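Local coordinates for protein urocanate hydratase (Paenibacillus sp. Soil724D2, PDB 7NED) that catalyses the NAD+-dependent hydration of thiourocanate in bacterial ergothioneine breakdown and also binds urocanate, at residues A[233-238]-A[265-270]; A[291-296]-A[319-324]. All blocks are in the same frame, centred on the assembly; numbering follows the deposited sequence.

Interaction 1: residues A[233-238]-A[265-270]; sequences NASDIY and VPSGYR. With NAD (nicotinamide-adenine-dinucleotide), chain C.
The carboxamide of N233 reaches toward the loop carrying V265, and its ND2 donates to the backbone O of V265 at 2.9 Å. That oxygen lies close to the amide plane of N233, whereas ND2 sits well above the carbonyl plane of V265, off the oxygen's lone-pair directions. The second direct bond is at the outer side: S267 OG donates to D236 OD2 at 2.6 Å, on the syn lone pair of the carboxylate. Nearby, S235 OG packs on S267 CB at 3.5 Å.

Within its own segment, N233 is the N-cap of helix 234-243, its CG anti to the backbone N (chi1 -167°). Its OD1 takes S235 N at 2.8 Å in the carbonyl plane and also S235 OG, which approaches from above that plane. Asparagine suits this place because one flat group can cap the helix through its oxygen while donating to the loop through its nitrogen.

The adenine of NAD lies where the two segments come together, in the Rossmann-like domain. Its N6A is a third donor to N233 OD1, at 2.9 Å. A234 N gives N1A a nearly straight bond (176°), and V265 N does the same for N7A. Both the Watson-Crick and the Hoogsteen edge are thus read, largely through backbone groups, while V265 CG2 lies above the adenine plane at its N7A rim.

Two waters complete the join. One bridges N233 ND2 to Y269 O; the other joins D236 OD1 to G268 N, inside the type II turn P266-Y269. Glycine suits G268, where a side chain would press on the carbonyl O of S267.

Interaction 2: residues A[291-296]-A[319-324]; sequences ASIAVE and SQAKEY
The helical segments 291-296 and 319-323 cross steeply, at -107° with their axes 8.1 Å apart, and the backbones come nearest where the CA atoms of A294 and A321 are 4.4 Å from each other. Alanine at both positions makes this possible, since neither residue has more than a methyl group to hold the backbones apart at this point.

Apolar packing carries the contact. The CG2 branch of I293 is anti to the backbone N, which leaves it facing the second helix, where it lies 4.2 Å from A321 CB and 3.9 Å from Q320 CB. CD1 of the same isoleucine also approaches Q320 CB, so a branched side chain suits the place by offering two carbons to one neighbour. Q320 contributes only the base of its side chain here: the chain bends at chi2 (-78°), and NE2 leaves the contact to bond A257 O.

Toward the end of the second helix, A294 CB touches Y324 CB at 4.1 Å and Y324 O at 3.8 Å. Y324 is the first residue to leave helical geometry, and a large flat side chain suits this helix end because its ring can span to the backbone at A291, with CD1 3.7 Å from A291 N. The carbonyl O of Q320 lies in the plane of this ring, at its edge.

Helix 282-305 and helix 317-323 stand before and after strand 309-312 of the parallel sheet in the Rossmann-like domain. I293 and E296 also pack on I317, nearer the start of the second helix, while the loop residue L260 lies against Q320 and Y324. On another side, S292, V295 and E296 meet helix 234-243.

In the fold
Interaction 1 is largely buried and polar: a helix start and a loop are joined by hydrogen bonds, two waters and the adenine of NAD. Interaction 2 is partly buried and apolar, a crossing of two helices with alanines at the closest point, flanked by I293 and Y324, without cofactor contact. The centres of interaction 1 and interaction 2 are about 13 Å apart within the same Rossmann-like domain, and the two touch. S292, on the helix of interaction 2, probably accepts a hydrogen bond through OG from S267 N, and S235 CB packs on S292 O. A234 and Y238 rest against E296. Helix 282-305 thus meets helix 317-323 through I293 and A294, and the elements of interaction 1 through S292 and E296.

Interaction 1: residues A[233-238]-A[265-270]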
loop_
_atom_site.group_PDB
_atom_site.type_symbol
_atom_site.label_atom_id
_atom_site.label_comp_id
_atom_site.label_asym_id
_atom_site.label_seq_id
_atom_site.Cartn_x
_atom_site.Cartn_y
_atom_site.Cartn_z
ATOM N N ASN A 233 26.672 -13.405 24.012
ATOM C CA ASN A 233 26.028 -12.218 23.494
ATOM C C ASN A 233 26.963 -11.538 22.502
ATOM O O ASN A 233 28.137 -11.311 22.808
ATOM C CB ASN A 233 25.673 -11.290 24.649
ATOM C CG ASN A 233 24.731 -10.202 24.243
ATOM O OD1 ASN A 233 25.004 -9.438 23.303
ATOM N ND2 ASN A 233 23.603 -10.125 24.934
ATOM N N ALA A 234 26.450 -11.247 21.303
ATOM C CA ALA A 234 27.282 -10.588 20.293
ATOM C C ALA A 234 27.865 -9.266 20.791
ATOM O O ALA A 234 28.971 -8.879 20.376
ATOM C CB ALA A 234 26.486 -10.345 18.996
ATOM N N SER A 235 27.141 -8.539 21.650
ATOM C CA SER A 235 27.673 -7.256 22.085
ATOM C C SER A 235 28.781 -7.423 23.118
ATOM O O SER A 235 29.425 -6.433 23.479
ATOM C CB SER A 235 26.554 -6.350 22.646
ATOM O OG SER A 235 25.879 -7.009 23.706
ATOM N N ASP A 236 29.009 -8.640 23.595
ATOM C CA ASP A 236 30.183 -8.959 24.397
ATOM C C ASP A 236 31.300 -9.567 23.559
ATOM O O ASP A 236 32.470 -9.215 23.745
ATOM C CB ASP A 236 29.820 -9.945 25.520
ATOM C CG ASP A 236 28.760 -9.393 26.461
ATOM O OD1 ASP A 236 27.996 -10.195 27.050
ATOM O OD2 ASP A 236 28.717 -8.164 26.629
ATOM N N ILE A 237 30.962 -10.474 22.634
ATOM C CA ILE A 237 32.004 -11.229 21.931
ATOM C C ILE A 237 32.688 -10.347 20.906
ATOM O O ILE A 237 33.919 -10.379 20.767
ATOM C CB ILE A 237 31.430 -12.486 21.257
ATOM C CG1 ILE A 237 30.876 -13.496 22.282
ATOM C CG2 ILE A 237 32.512 -13.141 20.309
ATOM C CD1 ILE A 237 31.900 -14.005 23.264
ATOM N N TYR A 238 31.905 -9.565 20.144
ATOM C CA TYR A 238 32.512 -8.787 19.068
ATOM C C TYR A 238 33.536 -7.809 19.615
ATOM O O TYR A 238 34.661 -7.764 19.080
ATOM C CB TYR A 238 31.466 -8.057 18.228
ATOM C CG TYR A 238 30.676 -8.902 17.246
ATOM C CD1 TYR A 238 30.266 -8.362 16.040
ATOM C CD2 TYR A 238 30.334 -10.228 17.531
ATOM C CE1 TYR A 238 29.529 -9.097 15.149
ATOM C CE2 TYR A 238 29.596 -10.972 16.643
ATOM C CZ TYR A 238 29.183 -10.386 15.451
ATOM O OH TYR A 238 28.433 -11.117 14.559
ATOM N N VAL A 265 18.881 -9.136 22.624
ATOM C CA VAL A 265 19.131 -9.310 24.052
ATOM C C VAL A 265 20.292 -8.407 24.453
ATOM O O VAL A 265 21.406 -8.581 23.926
ATOM C CB VAL A 265 19.445 -10.760 24.403
ATOM C CG1 VAL A 265 19.673 -10.845 25.892
ATOM C CG2 VAL A 265 18.290 -11.664 23.935
ATOM N N PRO A 266 20.093 -7.471 25.372
ATOM C CA PRO A 266 21.174 -6.571 25.759
ATOM C C PRO A 266 22.256 -7.331 26.485
ATOM O O PRO A 266 22.027 -8.410 27.031
ATOM C CB PRO A 266 20.493 -5.574 26.711
ATOM C CG PRO A 266 19.023 -5.733 26.490
ATOM C CD PRO A 266 18.855 -7.195 26.110
ATOM N N SER A 267 23.447 -6.737 26.503
ATOM C CA SER A 267 24.513 -7.289 27.329
ATOM C C SER A 267 24.056 -7.307 28.779
ATOM O O SER A 267 23.404 -6.369 29.247
ATOM C CB SER A 267 25.794 -6.460 27.196
ATOM O OG SER A 267 26.825 -7.045 27.982
ATOM N N GLY A 268 24.356 -8.397 29.483
ATOM C CA GLY A 268 24.063 -8.447 30.895
ATOM C C GLY A 268 22.697 -8.966 31.263
ATOM O O GLY A 268 22.432 -9.164 32.457
ATOM N N TYR A 269 21.829 -9.204 30.289
ATOM C CA TYR A 269 20.535 -9.835 30.509
ATOM C C TYR A 269 20.637 -11.323 30.233
ATOM O O TYR A 269 21.353 -11.746 29.323
ATOM C CB TYR A 269 19.471 -9.253 29.582
ATOM C CG TYR A 269 19.003 -7.859 29.872
ATOM C CD1 TYR A 269 17.671 -7.607 30.184
ATOM C CD2 TYR A 269 19.863 -6.778 29.740
ATOM C CE1 TYR A 269 17.219 -6.321 30.405
ATOM C CE2 TYR A 269 19.419 -5.489 29.956
ATOM C CZ TYR A 269 18.087 -5.263 30.287
ATOM O OH TYR A 269 17.645 -3.965 30.507
ATOM N N ARG A 270 19.918 -12.123 31.006
ATOM C CA ARG A 270 19.749 -13.533 30.686
ATOM C C ARG A 270 18.433 -13.711 29.938
ATOM O O ARG A 270 17.456 -12.993 30.191
ATOM C CB ARG A 270 19.786 -14.399 31.952
ATOM C CG ARG A 270 21.185 -14.579 32.542
ATOM C CD ARG A 270 21.290 -15.907 33.307
ATOM N NE ARG A 270 20.034 -16.214 33.991
ATOM C CZ ARG A 270 19.553 -17.440 34.183
ATOM N NH1 ARG A 270 20.241 -18.500 33.767
ATOM N NH2 ARG A 270 18.390 -17.603 34.806
HETATM P PA NAD C . 14.762 -14.828 15.397
HETATM O O1A NAD C . 14.298 -13.788 16.413
HETATM O O2A NAD C . 14.178 -16.168 15.201
HETATM O O5B NAD C . 16.306 -15.213 15.980
HETATM C C5B NAD C . 17.037 -14.136 16.408
HETATM C C4B NAD C . 18.269 -14.797 17.182
HETATM O O4B NAD C . 19.133 -13.846 17.738
HETATM C C3B NAD C . 17.584 -15.569 18.356
HETATM O O3B NAD C . 18.042 -16.856 18.398
HETATM C C2B NAD C . 18.056 -14.765 19.607
HETATM O O2B NAD C . 18.343 -15.568 20.693
HETATM C C1B NAD C . 19.405 -14.276 19.087
HETATM N N9A NAD C . 19.908 -13.067 19.740
HETATM C C8A NAD C . 19.217 -11.941 20.175
HETATM N N7A NAD C . 19.992 -11.039 20.724
HETATM C C5A NAD C . 21.270 -11.575 20.629
HETATM C C6A NAD C . 22.536 -11.106 21.044
HETATM N N6A NAD C . 22.684 -9.901 21.638
HETATM N N1A NAD C . 23.647 -11.864 20.819
HETATM C C2A NAD C . 23.432 -13.074 20.245
HETATM N N3A NAD C . 22.300 -13.647 19.805
HETATM C C4A NAD C . 21.225 -12.859 20.022
HETATM O O3 NAD C . 15.001 -13.882 14.170
HETATM P PN NAD C . 15.235 -14.502 12.720
HETATM O O1N NAD C . 14.083 -15.016 11.908
HETATM O O2N NAD C . 16.555 -15.243 12.754
HETATM O O5D NAD C . 15.672 -13.132 11.771
HETATM C C5D NAD C . 16.798 -12.409 12.298
HETATM C C4D NAD C . 16.985 -11.155 11.488
HETATM O O4D NAD C . 16.968 -11.434 10.100
HETATM C C3D NAD C . 15.619 -10.337 11.765
HETATM O O3D NAD C . 15.881 -8.952 11.959
HETATM C C2D NAD C . 14.797 -10.522 10.436
HETATM O O2D NAD C . 14.050 -9.444 10.043
HETATM C C1D NAD C . 16.107 -10.445 9.589
HETATM N N1N NAD C . 15.994 -10.622 8.135
HETATM C C2N NAD C . 15.375 -9.534 7.552
HETATM C C3N NAD C . 15.222 -9.452 6.177
HETATM C C7N NAD C . 14.464 -8.230 5.641
HETATM O O7N NAD C . 14.614 -7.767 4.510
HETATM N N7N NAD C . 13.504 -7.670 6.468
HETATM C C4N NAD C . 15.748 -10.508 5.420
HETATM C C5N NAD C . 16.381 -11.578 6.052
HETATM C C6N NAD C . 16.524 -11.623 7.450
HETATM O O HOH W 1 23.315 -11.675 27.456
HETATM O O HOH W 2 25.767 -10.647 28.527
#

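Interaction 2: residues A[291-296]-A[319-324]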
loop_
_atom_site.group_PDB
_atom_site.type_symbol
_atom_site.label_atom_id
_atom_site.label_comp_id
_atom_site.label_asym_id
_atom_site.label_seq_id
_atom_site.Cartn_x
_atom_site.Cartn_y
_atom_site.Cartn_z
ATOM N N ALA A 291 21.669 0.273 23.231
ATOM C CA ALA A 291 23.054 0.533 23.603
ATOM C C ALA A 291 23.950 -0.650 23.248
ATOM O O ALA A 291 25.098 -0.458 22.812
ATOM C CB ALA A 291 23.149 0.842 25.096
ATOM N N SER A 292 23.463 -1.880 23.465
ATOM C CA SER A 292 24.281 -3.061 23.148
ATOM C C SER A 292 24.467 -3.215 21.639
ATOM O O SER A 292 25.549 -3.580 21.175
ATOM C CB SER A 292 23.663 -4.326 23.736
ATOM O OG SER A 292 23.804 -4.397 25.144
ATOM N N ILE A 293 23.424 -2.932 20.850
ATOM C CA ILE A 293 23.599 -2.928 19.401
ATOM C C ILE A 293 24.645 -1.903 18.995
ATOM O O ILE A 293 25.481 -2.162 18.123
ATOM C CB ILE A 293 22.253 -2.671 18.706
ATOM C CG1 ILE A 293 21.372 -3.933 18.774
ATOM C CG2 ILE A 293 22.491 -2.144 17.295
ATOM C CD1 ILE A 293 19.918 -3.641 18.365
ATOM N N ALA A 294 24.613 -0.713 19.611
ATOM C CA ALA A 294 25.620 0.296 19.300
ATOM C C ALA A 294 27.042 -0.223 19.571
ATOM O O ALA A 294 27.959 -0.019 18.761
ATOM C CB ALA A 294 25.330 1.568 20.110
ATOM N N VAL A 295 27.242 -0.896 20.702
ATOM C CA VAL A 295 28.546 -1.491 21.007
ATOM C C VAL A 295 28.946 -2.516 19.946
ATOM O O VAL A 295 30.108 -2.578 19.508
ATOM C CB VAL A 295 28.519 -2.137 22.403
ATOM C CG1 VAL A 295 29.738 -3.002 22.583
ATOM C CG2 VAL A 295 28.442 -1.070 23.478
ATOM N N GLU A 296 28.007 -3.375 19.565
ATOM C CA GLU A 296 28.310 -4.385 18.568
ATOM C C GLU A 296 28.710 -3.746 17.245
ATOM O O GLU A 296 29.691 -4.164 16.623
ATOM C CB GLU A 296 27.119 -5.335 18.376
ATOM C CG GLU A 296 27.442 -6.421 17.356
ATOM C CD GLU A 296 26.309 -7.404 17.101
ATOM O OE1 GLU A 296 25.237 -7.371 17.792
ATOM O OE2 GLU A 296 26.513 -8.219 16.190
ATOM N N SER A 319 20.637 0.949 11.231
ATOM C CA SER A 319 19.640 1.932 11.630
ATOM C C SER A 319 19.560 2.032 13.143
ATOM O O SER A 319 19.575 3.136 13.695
ATOM C CB SER A 319 18.267 1.581 11.038
ATOM O OG SER A 319 18.353 1.399 9.633
ATOM N N GLN A 320 19.468 0.887 13.832
ATOM C CA GLN A 320 19.414 0.917 15.293
ATOM C C GLN A 320 20.683 1.546 15.854
ATOM O O GLN A 320 20.624 2.478 16.665
ATOM C CB GLN A 320 19.209 -0.488 15.857
ATOM C CG GLN A 320 17.921 -1.162 15.428
ATOM C CD GLN A 320 16.714 -0.660 16.199
ATOM O OE1 GLN A 320 16.677 0.501 16.629
ATOM N NE2 GLN A 320 15.720 -1.525 16.380
ATOM N N ALA A 321 21.844 1.083 15.390
ATOM C CA ALA A 321 23.103 1.621 15.897
ATOM C C ALA A 321 23.170 3.140 15.736
ATOM O O ALA A 321 23.629 3.842 16.638
ATOM C CB ALA A 321 24.288 0.956 15.190
ATOM N N LYS A 322 22.742 3.665 14.587
ATOM C CA LYS A 322 22.789 5.110 14.390
ATOM C C LYS A 322 21.913 5.825 15.406
ATOM O O LYS A 322 22.348 6.796 16.038
ATOM C CB LYS A 322 22.367 5.490 12.971
ATOM C CG LYS A 322 22.578 6.993 12.697
ATOM C CD LYS A 322 22.308 7.330 11.252
ATOM C CE LYS A 322 22.296 8.851 11.041
ATOM N NZ LYS A 322 23.683 9.317 10.761
ATOM N N GLU A 323 20.668 5.351 15.575
ATOM C CA GLU A 323 19.754 5.899 16.572
ATOM C C GLU A 323 20.381 5.933 17.962
ATOM O O GLU A 323 20.072 6.814 18.772
ATOM C CB GLU A 323 18.470 5.062 16.593
ATOM C CG GLU A 323 17.503 5.386 17.727
ATOM C CD GLU A 323 16.833 6.729 17.552
ATOM O OE1 GLU A 323 16.926 7.302 16.431
ATOM O OE2 GLU A 323 16.214 7.202 18.543
ATOM N N TYR A 324 21.241 4.974 18.279
ATOM C CA TYR A 324 21.848 4.949 19.602
ATOM C C TYR A 324 23.271 5.474 19.583
ATOM O O TYR A 324 24.075 5.118 20.444
ATOM C CB TYR A 324 21.770 3.547 20.206
ATOM C CG TYR A 324 20.373 3.274 20.714
ATOM C CD1 TYR A 324 20.076 3.351 22.077
ATOM C CD2 TYR A 324 19.336 3.009 19.828
ATOM C CE1 TYR A 324 18.783 3.123 22.543
ATOM C CE2 TYR A 324 18.031 2.795 20.278
ATOM C CZ TYR A 324 17.760 2.850 21.635
ATOM O OH TYR A 324 16.469 2.628 22.086
#